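Local structure of putative phthiocerol dimycocerosate transporter LppX (Mycobacterium tuberculosis, 2BYO) at residues A44-G49 against I57-V62; Q88-S93 against G104-L109; H179-A184 against L195-W200. The protein probably carries phthiocerol dimycocerosates from the cell membrane toward the outer membrane, holding the lipid in a large hydrophobic cavity. All coordinates share one frame; numbering follows the deposited sequence.

In the fold
All three contacts involve hairpins of one antiparallel sheet, the U-shaped half-barrel that encloses the lipid cavity, interaction 2 reaching on into helix 106-112. Interactions 1 and 3 are direct neighbours, because strands 40-49 and 191-198 lie side by side: Ala44 O is 2.9 Å from Thr196 N, a probable hydrogen bond, and the centres of the two interactions are about 14 Å apart. Interaction 2 lies toward the 99-105 edge of the sheet, across the chain's centre from interaction 3, with about 23 Å between these two centres. Fatty acids touch both: one linolenate meets Ile106 and Leu109 of interaction 2, while another linolenate and docosahexaenoate contact residues of interaction 3. Zinc ions sit at interactions 1 and 3.

Interaction 1: A44-G49 against I57-V62; sequences AVRTTG and ITSADV. With ZN (zinc ion), chain C.
Thr58 meets Thr47 near the loop end of a beta hairpin, in which strand 40-49 returns as strand 57-65 within the half-barrel; the two short segments run at 169°, antiparallel. Thr58 O accepts from Thr47 OG1 at 2.7 Å, in the carbonyl plane and on a lone pair. A chi1 of 59° puts this hydroxyl between the Thr47 backbone N and carbonyl carbon. A water joins the same residues, accepting from Thr47 N and donating to Thr58 O. Next, Ser59 lies alongside the bent Arg46 chain, its OG 3.6 Å from Arg46 CD. Ala60 forms a hydrogen-bonded pair with Val45: Val45 N to Ala60 O is 2.7 Å and Ala60 N to Val45 O is 2.9 Å. Their side chains lie on the face away from Arg46, where Val45 approaches a bound linolenate. Arg46 NH1 reaches Val45 O from the opposite side of the carbonyl plane to Ala60 N. At Asp61, Arg46 NH1 and NH2 both grip OD1 end-on in a salt bridge, guanidinium and carboxylate planes 59° apart. Arg46 NH2 meets the syn lone pair of Asp61 OD1 at 2.8 Å and bonds OD2 only weakly; Asp61 OD2 binds zinc at 2.0 Å, with His42 and two waters as further ligands.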
loop_
_atom_site.group_PDB
_atom_site.type_symbol
_atom_site.label_atom_id
_atom_site.label_comp_id
_atom_site.label_asym_id
_atom_site.label_seq_id
_atom_site.Cartn_x
_atom_site.Cartn_y
_atom_site.Cartn_z
ATOM N N ALA A 44 -1.229 -7.361 -2.451
ATOM C CA ALA A 44 0.047 -8.041 -2.430
ATOM C C ALA A 44 1.136 -7.013 -2.175
ATOM O O ALA A 44 1.337 -6.075 -2.965
ATOM C CB ALA A 44 0.283 -8.750 -3.737
ATOM N N VAL A 45 1.821 -7.172 -1.056
ATOM C CA VAL A 45 2.952 -6.326 -0.705
ATOM C C VAL A 45 4.249 -7.090 -0.955
ATOM O O VAL A 45 4.407 -8.222 -0.511
ATOM C CB VAL A 45 2.885 -5.876 0.767
ATOM C CG1 VAL A 45 4.094 -5.010 1.117
ATOM C CG2 VAL A 45 1.578 -5.116 1.043
ATOM N N ARG A 46 5.168 -6.471 -1.679
ATOM C CA ARG A 46 6.495 -7.021 -1.887
ATOM C C ARG A 46 7.497 -5.931 -1.539
ATOM O O ARG A 46 7.180 -4.737 -1.622
ATOM C CB ARG A 46 6.688 -7.450 -3.354
ATOM C CG ARG A 46 5.703 -8.530 -3.842
ATOM C CD ARG A 46 5.967 -9.901 -3.214
ATOM N NE ARG A 46 4.996 -10.895 -3.691
ATOM C CZ ARG A 46 3.791 -11.136 -3.162
ATOM N NH1 ARG A 46 3.353 -10.482 -2.092
ATOM N NH2 ARG A 46 3.008 -12.056 -3.710
ATOM N N THR A 47 8.700 -6.345 -1.149
ATOM C CA THR A 47 9.774 -5.415 -0.860
ATOM C C THR A 47 11.068 -5.914 -1.488
ATOM O O THR A 47 11.214 -7.106 -1.750
ATOM C CB THR A 47 10.008 -5.239 0.677
ATOM O OG1 THR A 47 10.321 -6.497 1.279
ATOM C CG2 THR A 47 8.786 -4.659 1.359
ATOM N N THR A 48 11.989 -4.980 -1.728
ATOM C CA THR A 48 13.373 -5.289 -2.057
ATOM C C THR A 48 14.271 -4.585 -1.040
ATOM O O THR A 48 13.863 -3.604 -0.402
ATOM C CB THR A 48 13.782 -4.794 -3.462
ATOM O OG1 THR A 48 13.804 -3.367 -3.476
ATOM C CG2 THR A 48 12.812 -5.280 -4.536
ATOM N N GLY A 49 15.501 -5.084 -0.910
ATOM C CA GLY A 49 16.472 -4.498 -0.008
ATOM C C GLY A 49 16.049 -4.708 1.425
ATOM O O GLY A 49 15.572 -5.778 1.783
ATOM N N ILE A 57 7.432 -7.246 8.698
ATOM C CA ILE A 57 6.864 -7.900 7.528
ATOM C C ILE A 57 7.569 -7.389 6.267
ATOM O O ILE A 57 7.800 -6.186 6.133
ATOM C CB ILE A 57 5.351 -7.634 7.419
ATOM C CG1 ILE A 57 4.626 -8.251 8.616
ATOM C CG2 ILE A 57 4.795 -8.191 6.084
ATOM C CD1 ILE A 57 3.150 -7.963 8.641
ATOM N N THR A 58 7.928 -8.311 5.370
ATOM C CA THR A 58 8.635 -7.989 4.120
ATOM C C THR A 58 7.892 -8.478 2.865
ATOM O O THR A 58 8.273 -8.140 1.737
ATOM C CB THR A 58 10.066 -8.582 4.116
ATOM O OG1 THR A 58 10.002 -9.998 4.320
ATOM C CG2 THR A 58 10.914 -7.969 5.216
ATOM N N SER A 59 6.833 -9.257 3.064
ATOM C CA SER A 59 5.937 -9.658 1.988
ATOM C C SER A 59 4.560 -9.955 2.575
ATOM O O SER A 59 4.462 -10.392 3.721
ATOM C CB SER A 59 6.489 -10.902 1.273
ATOM O OG SER A 59 5.691 -11.261 0.161
ATOM N N ALA A 60 3.494 -9.696 1.817
ATOM C CA ALA A 60 2.157 -10.128 2.234
ATOM C C ALA A 60 1.215 -10.259 1.054
ATOM O O ALA A 60 1.356 -9.556 0.060
ATOM C CB ALA A 60 1.567 -9.166 3.269
ATOM N N ASP A 61 0.271 -11.187 1.185
ATOM C CA ASP A 61 -0.893 -11.282 0.324
ATOM C C ASP A 61 -2.086 -11.352 1.244
ATOM O O ASP A 61 -2.219 -12.308 2.027
ATOM C CB ASP A 61 -0.838 -12.512 -0.571
ATOM C CG ASP A 61 0.114 -12.328 -1.724
ATOM O OD1 ASP A 61 1.329 -12.457 -1.501
ATOM O OD2 ASP A 61 -0.354 -12.031 -2.840
ATOM N N VAL A 62 -2.949 -10.343 1.138
ATOM C CA VAL A 62 -3.970 -10.083 2.144
ATOM C C VAL A 62 -5.312 -9.710 1.502
ATOM O O VAL A 62 -5.372 -8.868 0.615
ATOM C CB VAL A 62 -3.491 -8.953 3.100
ATOM C CG1 VAL A 62 -4.496 -8.696 4.214
ATOM C CG2 VAL A 62 -2.147 -9.330 3.724
HETATM ZN ZN ZN C . -2.211 -12.553 -3.535
HETATM O O HOH W 1 8.909 -9.166 -0.891
HETATM O O HOH W 2 -2.117 -12.258 -5.778
HETATM O O HOH W 3 -2.539 -14.899 -3.009
#

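Interaction 2: Q88-S93 against G104-L109; sequences QGDNIS and GSISEL. With MLT (D-malate), chain M; LNL (alpha-linolenic acid), chain J.
Ile106 packs against the turn that carries Gly89 and Asp90, and its side chain can be followed outward atom by atom. CB lies 3.5 Å from Asp90 OD1, next to the carboxylate. One branch, CG1, passes Asp90 O at 3.5 Å, and its terminal CD1 comes to 3.3 Å from Gly89 O, so this arm runs alongside two successive carbonyl oxygens. The other branch, CG2, turns to the lipid and stands 3.6 Å from O2 of a bound linolenate. The backbone of Ile106 is held as well: its N donates to Asp90 O at 2.8 Å, nearly straight (167°).

This is where the beta hairpin of strands 91-96 and 99-105 gives way to helix 106-112, with Ser105 as its N-cap. Glu108 N donates to Ser105 OG in the capping bond, and Asp90 serves the same helix end from the type II' turn of Gln88 to Asn91, just ahead of the strand. With chi1 at -173°, the Asp90 carboxylate swings beside its own carbonyl carbon, and the syn lone pair of OD1 receives Ser107 N at 2.7 Å. Such an acceptor at the first helical turn probably favours the charged carboxylate. OD2 faces Ser105 OG across a modelled separation so short that its exact length is doubtful.

Further along the hairpin, Ile92 N bonds to Gly104 O, while the return bond from Gly104 N to Ile92 O is weak. The absence of a side chain at Gly104 makes room for the bound malate, whose O4 lies against Gly104 CA. Ile92 CD1 meets Leu109 CD1 at 3.6 Å, the two side chains crossing at about a right angle, and Leu109 CD1 continues to linolenate C13 at 3.9 Å.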
loop_
_atom_site.group_PDB
_atom_site.type_symbol
_atom_site.label_atom_id
_atom_site.label_comp_id
_atom_site.label_asym_id
_atom_site.label_seq_id
_atom_site.Cartn_x
_atom_site.Cartn_y
_atom_site.Cartn_z
ATOM N N GLN A 88 -7.901 -7.491 12.953
ATOM C CA GLN A 88 -9.205 -7.625 13.581
ATOM C C GLN A 88 -9.352 -6.523 14.613
ATOM O O GLN A 88 -8.511 -6.389 15.503
ATOM C CB GLN A 88 -9.333 -8.988 14.265
ATOM C CG GLN A 88 -9.432 -10.153 13.294
ATOM C CD GLN A 88 -9.780 -11.468 13.979
ATOM O OE1 GLN A 88 -9.716 -11.597 15.213
ATOM N NE2 GLN A 88 -10.139 -12.465 13.170
ATOM N N GLY A 89 -10.418 -5.737 14.503
ATOM C CA GLY A 89 -10.600 -4.591 15.385
ATOM C C GLY A 89 -9.390 -3.680 15.268
ATOM O O GLY A 89 -9.010 -3.283 14.168
ATOM N N ASP A 90 -8.760 -3.382 16.400
ATOM C CA ASP A 90 -7.592 -2.507 16.422
ATOM C C ASP A 90 -6.280 -3.270 16.188
ATOM O O ASP A 90 -5.246 -2.664 15.932
ATOM C CB ASP A 90 -7.542 -1.772 17.767
ATOM C CG ASP A 90 -6.458 -0.713 17.821
ATOM O OD1 ASP A 90 -6.452 0.190 16.958
ATOM O OD2 ASP A 90 -5.617 -0.784 18.739
ATOM N N ASN A 91 -6.320 -4.596 16.252
ATOM C CA ASN A 91 -5.095 -5.388 16.302
ATOM C C ASN A 91 -4.581 -5.863 14.954
ATOM O O ASN A 91 -5.340 -6.356 14.131
ATOM C CB ASN A 91 -5.301 -6.585 17.215
ATOM C CG ASN A 91 -5.638 -6.173 18.624
ATOM O OD1 ASN A 91 -5.051 -5.231 19.162
ATOM N ND2 ASN A 91 -6.603 -6.858 19.227
ATOM N N ILE A 92 -3.277 -5.697 14.757
ATOM C CA ILE A 92 -2.533 -6.293 13.650
ATOM C C ILE A 92 -1.772 -7.464 14.254
ATOM O O ILE A 92 -0.979 -7.263 15.173
ATOM C CB ILE A 92 -1.535 -5.280 13.047
ATOM C CG1 ILE A 92 -2.291 -4.080 12.451
ATOM C CG2 ILE A 92 -0.652 -5.936 11.993
ATOM C CD1 ILE A 92 -1.399 -2.873 12.165
ATOM N N SER A 93 -2.019 -8.670 13.748
ATOM C CA SER A 93 -1.511 -9.909 14.353
ATOM C C SER A 93 -0.931 -10.893 13.327
ATOM O O SER A 93 -1.313 -10.884 12.154
ATOM C CB SER A 93 -2.640 -10.614 15.101
ATOM O OG SER A 93 -3.174 -9.800 16.135
ATOM N N GLY A 104 1.084 -4.858 16.252
ATOM C CA GLY A 104 0.762 -3.469 16.401
ATOM C C GLY A 104 -0.711 -3.207 16.507
ATOM O O GLY A 104 -1.534 -4.118 16.422
ATOM N N SER A 105 -1.012 -1.933 16.700
ATOM C CA SER A 105 -2.357 -1.444 16.887
ATOM C C SER A 105 -2.611 -0.363 15.852
ATOM O O SER A 105 -1.762 0.499 15.628
ATOM C CB SER A 105 -2.506 -0.868 18.296
ATOM O OG SER A 105 -3.435 0.199 18.317
ATOM N N ILE A 106 -3.784 -0.416 15.233
ATOM C CA ILE A 106 -4.163 0.542 14.201
ATOM C C ILE A 106 -4.171 1.960 14.763
ATOM O O ILE A 106 -3.557 2.865 14.195
ATOM C CB ILE A 106 -5.549 0.197 13.610
ATOM C CG1 ILE A 106 -5.459 -1.087 12.779
ATOM C CG2 ILE A 106 -6.069 1.335 12.740
ATOM C CD1 ILE A 106 -6.807 -1.664 12.410
ATOM N N SER A 107 -4.871 2.138 15.880
ATOM C CA SER A 107 -4.985 3.446 16.526
ATOM C C SER A 107 -3.615 4.014 16.906
ATOM O O SER A 107 -3.356 5.202 16.723
ATOM C CB SER A 107 -5.879 3.355 17.772
ATOM O OG SER A 107 -5.377 2.413 18.707
ATOM N N GLU A 108 -2.738 3.150 17.409
ATOM C CA GLU A 108 -1.436 3.583 17.901
ATOM C C GLU A 108 -0.465 3.928 16.776
ATOM O O GLU A 108 0.320 4.864 16.907
ATOM C CB GLU A 108 -0.868 2.536 18.858
ATOM C CG GLU A 108 -1.736 2.423 20.117
ATOM C CD GLU A 108 -1.110 1.612 21.224
ATOM O OE1 GLU A 108 -0.569 0.528 20.932
ATOM O OE2 GLU A 108 -1.180 2.056 22.389
ATOM N N LEU A 109 -0.541 3.194 15.668
ATOM C CA LEU A 109 0.179 3.571 14.450
ATOM C C LEU A 109 -0.397 4.854 13.838
ATOM O O LEU A 109 0.345 5.689 13.332
ATOM C CB LEU A 109 0.146 2.436 13.420
ATOM C CG LEU A 109 0.946 1.174 13.760
ATOM C CD1 LEU A 109 0.583 0.061 12.792
ATOM C CD2 LEU A 109 2.449 1.443 13.737
HETATM C C1 MLT M . 1.558 -2.060 20.236
HETATM O O1 MLT M . 0.693 -1.332 19.713
HETATM O O2 MLT M . 1.194 -3.118 20.802
HETATM C C2 MLT M . 3.014 -1.682 20.168
HETATM O O3 MLT M . 3.213 -0.285 20.307
HETATM C C3 MLT M . 3.620 -2.213 18.869
HETATM C C4 MLT M . 3.486 -1.266 17.695
HETATM O O4 MLT M . 2.386 -0.728 17.392
HETATM O O5 MLT M . 4.501 -1.029 16.991
HETATM O O1 LNL J . -9.896 2.599 9.426
HETATM C C1 LNL J . -8.904 2.863 10.145
HETATM O O2 LNL J . -8.982 2.890 11.397
HETATM C C2 LNL J . -7.576 3.152 9.463
HETATM C C3 LNL J . -6.629 3.952 10.366
HETATM C C4 LNL J . -5.338 4.378 9.656
HETATM C C5 LNL J . -4.448 3.191 9.270
HETATM C C6 LNL J . -3.023 3.278 9.825
HETATM C C7 LNL J . -2.004 3.749 8.788
HETATM C C8 LNL J . -0.661 3.054 8.999
HETATM C C9 LNL J . 0.448 3.674 8.139
HETATM C C10 LNL J . 1.422 2.681 7.489
HETATM C C11 LNL J . 1.326 1.274 8.047
HETATM C C12 LNL J . 2.331 0.724 8.738
HETATM C C13 LNL J . 2.256 -0.687 9.302
HETATM C C14 LNL J . 1.478 -1.657 8.405
HETATM C C15 LNL J . 2.217 -2.980 8.187
HETATM C C16 LNL J . 1.292 -4.005 7.529
HETATM C C17 LNL J . 1.927 -4.732 6.340
HETATM C C18 LNL J . 0.881 -5.300 5.394
#

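Interaction 3: H179-A184 against L195-W200; sequences HHLVRA and LTQSKW. With LNL (alpha-linolenic acid), chain K; HXA (docosa-4,7,10,13,16,19-hexaenoic acid), chain I.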
loop_
_atom_site.group_PDB
_atom_site.type_symbol
_atom_site.label_atom_id
_atom_site.label_comp_id
_atom_site.label_asym_id
_atom_site.label_seq_id
_atom_site.Cartn_x
_atom_site.Cartn_y
_atom_site.Cartn_z
ATOM N N HIS A 179 -10.120 3.288 -13.192
ATOM C CA HIS A 179 -9.069 4.050 -12.489
ATOM C C HIS A 179 -8.459 3.291 -11.310
ATOM O O HIS A 179 -7.961 3.903 -10.375
ATOM C CB HIS A 179 -9.600 5.410 -12.023
ATOM C CG HIS A 179 -9.855 6.375 -13.141
ATOM N ND1 HIS A 179 -11.118 6.661 -13.604
ATOM C CD2 HIS A 179 -9.006 7.124 -13.881
ATOM C CE1 HIS A 179 -11.041 7.537 -14.586
ATOM N NE2 HIS A 179 -9.770 7.840 -14.771
ATOM N N HIS A 180 -8.477 1.962 -11.354
ATOM C CA HIS A 180 -7.965 1.176 -10.229
ATOM C C HIS A 180 -6.503 1.518 -10.019
ATOM O O HIS A 180 -5.759 1.677 -10.987
ATOM C CB HIS A 180 -8.061 -0.328 -10.482
ATOM C CG HIS A 180 -9.444 -0.881 -10.366
ATOM N ND1 HIS A 180 -9.910 -1.886 -11.192
ATOM C CD2 HIS A 180 -10.455 -0.581 -9.521
ATOM C CE1 HIS A 180 -11.154 -2.178 -10.855
ATOM N NE2 HIS A 180 -11.507 -1.406 -9.842
ATOM N N LEU A 181 -6.103 1.633 -8.762
ATOM C CA LEU A 181 -4.696 1.784 -8.435
ATOM C C LEU A 181 -4.083 0.384 -8.448
ATOM O O LEU A 181 -4.020 -0.289 -7.407
ATOM C CB LEU A 181 -4.532 2.466 -7.071
ATOM C CG LEU A 181 -3.088 2.793 -6.662
ATOM C CD1 LEU A 181 -2.386 3.712 -7.674
ATOM C CD2 LEU A 181 -3.080 3.451 -5.277
ATOM N N VAL A 182 -3.670 -0.069 -9.629
ATOM C CA VAL A 182 -3.204 -1.454 -9.800
ATOM C C VAL A 182 -1.925 -1.677 -8.984
ATOM O O VAL A 182 -1.764 -2.700 -8.307
ATOM C CB VAL A 182 -2.972 -1.797 -11.294
ATOM C CG1 VAL A 182 -2.461 -3.230 -11.456
ATOM C CG2 VAL A 182 -4.249 -1.606 -12.086
ATOM N N ARG A 183 -1.037 -0.690 -9.018
ATOM C CA ARG A 183 0.197 -0.767 -8.277
ATOM C C ARG A 183 0.676 0.613 -7.814
ATOM O O ARG A 183 0.416 1.648 -8.455
ATOM C CB ARG A 183 1.260 -1.471 -9.137
ATOM C CG ARG A 183 2.626 -1.701 -8.484
ATOM C CD ARG A 183 3.493 -2.618 -9.349
ATOM N NE ARG A 183 3.006 -3.998 -9.305
ATOM C CZ ARG A 183 3.453 -4.982 -10.076
ATOM N NH1 ARG A 183 4.386 -4.757 -10.992
ATOM N NH2 ARG A 183 2.951 -6.206 -9.939
ATOM N N ALA A 184 1.367 0.600 -6.678
ATOM C CA ALA A 184 2.034 1.772 -6.142
ATOM C C ALA A 184 3.326 1.317 -5.496
ATOM O O ALA A 184 3.362 0.290 -4.825
ATOM C CB ALA A 184 1.145 2.457 -5.129
ATOM N N LEU A 195 3.054 -2.199 -3.672
ATOM C CA LEU A 195 1.728 -2.641 -3.301
ATOM C C LEU A 195 0.904 -2.819 -4.556
ATOM O O LEU A 195 0.717 -1.879 -5.324
ATOM C CB LEU A 195 1.094 -1.618 -2.367
ATOM C CG LEU A 195 -0.179 -2.115 -1.708
ATOM C CD1 LEU A 195 -0.268 -1.574 -0.293
ATOM C CD2 LEU A 195 -1.425 -1.753 -2.535
ATOM N N THR A 196 0.424 -4.035 -4.766
ATOM C CA THR A 196 -0.345 -4.370 -5.943
ATOM C C THR A 196 -1.764 -4.781 -5.521
ATOM O O THR A 196 -1.941 -5.669 -4.679
ATOM C CB THR A 196 0.367 -5.494 -6.732
ATOM O OG1 THR A 196 1.692 -5.056 -7.071
ATOM C CG2 THR A 196 -0.390 -5.860 -8.016
ATOM N N GLN A 197 -2.766 -4.107 -6.100
ATOM C CA GLN A 197 -4.177 -4.429 -5.847
ATOM C C GLN A 197 -4.751 -5.358 -6.922
ATOM O O GLN A 197 -4.351 -5.311 -8.094
ATOM C CB GLN A 197 -5.035 -3.154 -5.822
ATOM C CG GLN A 197 -4.718 -2.164 -4.708
ATOM C CD GLN A 197 -5.609 -0.932 -4.741
ATOM O OE1 GLN A 197 -6.642 -0.905 -5.419
ATOM N NE2 GLN A 197 -5.220 0.090 -3.993
ATOM N N SER A 198 -5.728 -6.163 -6.511
ATOM C CA SER A 198 -6.510 -7.002 -7.419
ATOM C C SER A 198 -7.807 -7.390 -6.728
ATOM O O SER A 198 -8.030 -7.045 -5.566
ATOM C CB SER A 198 -5.714 -8.254 -7.807
ATOM O OG SER A 198 -5.343 -8.990 -6.649
ATOM N N LYS A 199 -8.659 -8.116 -7.442
ATOM C CA LYS A 199 -9.889 -8.696 -6.867
ATOM C C LYS A 199 -10.825 -7.645 -6.275
ATOM O O LYS A 199 -11.530 -7.885 -5.298
ATOM C CB LYS A 199 -9.555 -9.785 -5.834
ATOM C CG LYS A 199 -8.595 -10.866 -6.383
ATOM C CD LYS A 199 -8.514 -12.076 -5.476
ATOM C CE LYS A 199 -9.664 -13.047 -5.678
ATOM N NZ LYS A 199 -9.522 -13.870 -6.912
ATOM N N TRP A 200 -10.833 -6.478 -6.906
ATOM C CA TRP A 200 -11.638 -5.353 -6.452
ATOM C C TRP A 200 -13.085 -5.776 -6.323
ATOM O O TRP A 200 -13.668 -6.273 -7.283
ATOM C CB TRP A 200 -11.530 -4.192 -7.445
ATOM C CG TRP A 200 -10.102 -3.715 -7.638
ATOM C CD1 TRP A 200 -9.432 -2.795 -6.877
ATOM C CD2 TRP A 200 -9.180 -4.139 -8.661
ATOM N NE1 TRP A 200 -8.148 -2.613 -7.368
ATOM C CE2 TRP A 200 -7.970 -3.421 -8.460
ATOM C CE3 TRP A 200 -9.263 -5.043 -9.735
ATOM C CZ2 TRP A 200 -6.851 -3.591 -9.279
ATOM C CZ3 TRP A 200 -8.149 -5.209 -10.558
ATOM C CH2 TRP A 200 -6.955 -4.484 -10.320
HETATM O O1 LNL K . -2.836 -1.418 8.194
HETATM C C1 LNL K . -3.043 -2.591 7.801
HETATM O O2 LNL K . -2.134 -3.453 7.785
HETATM C C2 LNL K . -4.439 -2.986 7.354
HETATM C C3 LNL K . -4.595 -2.923 5.839
HETATM C C4 LNL K . -4.024 -4.159 5.135
HETATM C C5 LNL K . -2.749 -3.921 4.311
HETATM C C6 LNL K . -2.784 -2.674 3.410
HETATM C C7 LNL K . -1.369 -2.177 3.101
HETATM C C8 LNL K . -0.842 -1.169 4.130
HETATM C C9 LNL K . 0.086 -0.128 3.498
HETATM C C10 LNL K . 1.556 -0.297 3.878
HETATM C C11 LNL K . 2.287 -1.035 2.774
HETATM C C12 LNL K . 2.662 -0.465 1.620
HETATM C C13 LNL K . 2.420 0.993 1.277
HETATM C C14 LNL K . 2.445 1.220 -0.235
HETATM C C15 LNL K . 3.823 1.588 -0.787
HETATM C C16 LNL K . 3.721 2.599 -1.929
HETATM C C17 LNL K . 3.420 4.014 -1.426
HETATM C C18 LNL K . 3.457 5.057 -2.527
HETATM C C1 HXA I . -9.703 5.028 3.020
HETATM O O1 HXA I . -10.444 5.558 3.883
HETATM O O2 HXA I . -8.633 5.546 2.630
HETATM C C2 HXA I . -10.142 3.706 2.421
HETATM C C3 HXA I . -8.973 2.724 2.302
HETATM C C4 HXA I . -9.441 1.271 2.452
HETATM C C5 HXA I . -9.321 0.454 1.162
HETATM C C6 HXA I . -8.203 -0.593 1.225
HETATM C C7 HXA I . -7.088 -0.312 0.227
HETATM C C8 HXA I . -5.747 -0.823 0.740
HETATM C C9 HXA I . -4.636 -0.560 -0.279
HETATM C C10 HXA I . -3.678 0.556 0.142
HETATM C C11 HXA I . -4.048 1.925 -0.436
HETATM C C12 HXA I . -3.127 2.359 -1.578
HETATM C C13 HXA I . -1.869 3.085 -1.085
HETATM C C14 HXA I . -1.917 4.601 -1.307
HETATM C C15 HXA I . -0.794 5.081 -2.229
HETATM C C16 HXA I . -0.789 6.605 -2.322
HETATM C C17 HXA I . -0.053 7.105 -3.560
HETATM C C18 HXA I . 0.523 8.504 -3.316
HETATM C C19 HXA I . 0.753 9.287 -4.607
HETATM C C20 HXA I . 2.094 8.936 -5.244
HETATM C C21 HXA I . 2.346 9.759 -6.507
HETATM C C22 HXA I . 3.344 9.119 -7.456
HETATM O O HOH W 4 -7.987 1.050 -6.705
HETATM O O HOH W 5 -1.929 -0.439 -5.470
#
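Val182 O accepts from Gln197 N at 2.8 Å. Two residues on, Ala184 and Leu195 satisfy each other twice: Leu195 N donates to Ala184 O at 2.8 Å, and Ala184 N to Leu195 O at 2.9 Å. Leu195 O also receives a water, which donates its other proton to Leu181 O and so ties the two strands together. On the face of Arg183 and Thr196, the arginine chain, bent at chi3 (-72°), brings NE to Thr196 OG1 at 2.8 Å; the NH2 bond to the same oxygen is weak.

These residues belong to the beta hairpin of strands 181-187 and 191-198, where Val182 and Arg183, both opposite Trp172 of the strand beyond, form a classic beta bulge. Near the bulge, Gln197 OE1 takes two donors: Trp200 NE1, at 3.0 Å on a lone pair in the amide plane, and a second water, 2.7 Å away, that in turn accepts from Leu181 N. Buried Gln197 NE2 lies 3.8 Å from docosahexaenoate C9 and has no polar partner in the model. The NE1-OE1 bond fixes the rotation of the indole, over which the His180 ring stacks face to face, the centroid of its ring 3.6 Å from that of the five-membered Trp200 ring and the planes at 4°, while His180 NE2 binds a zinc ion.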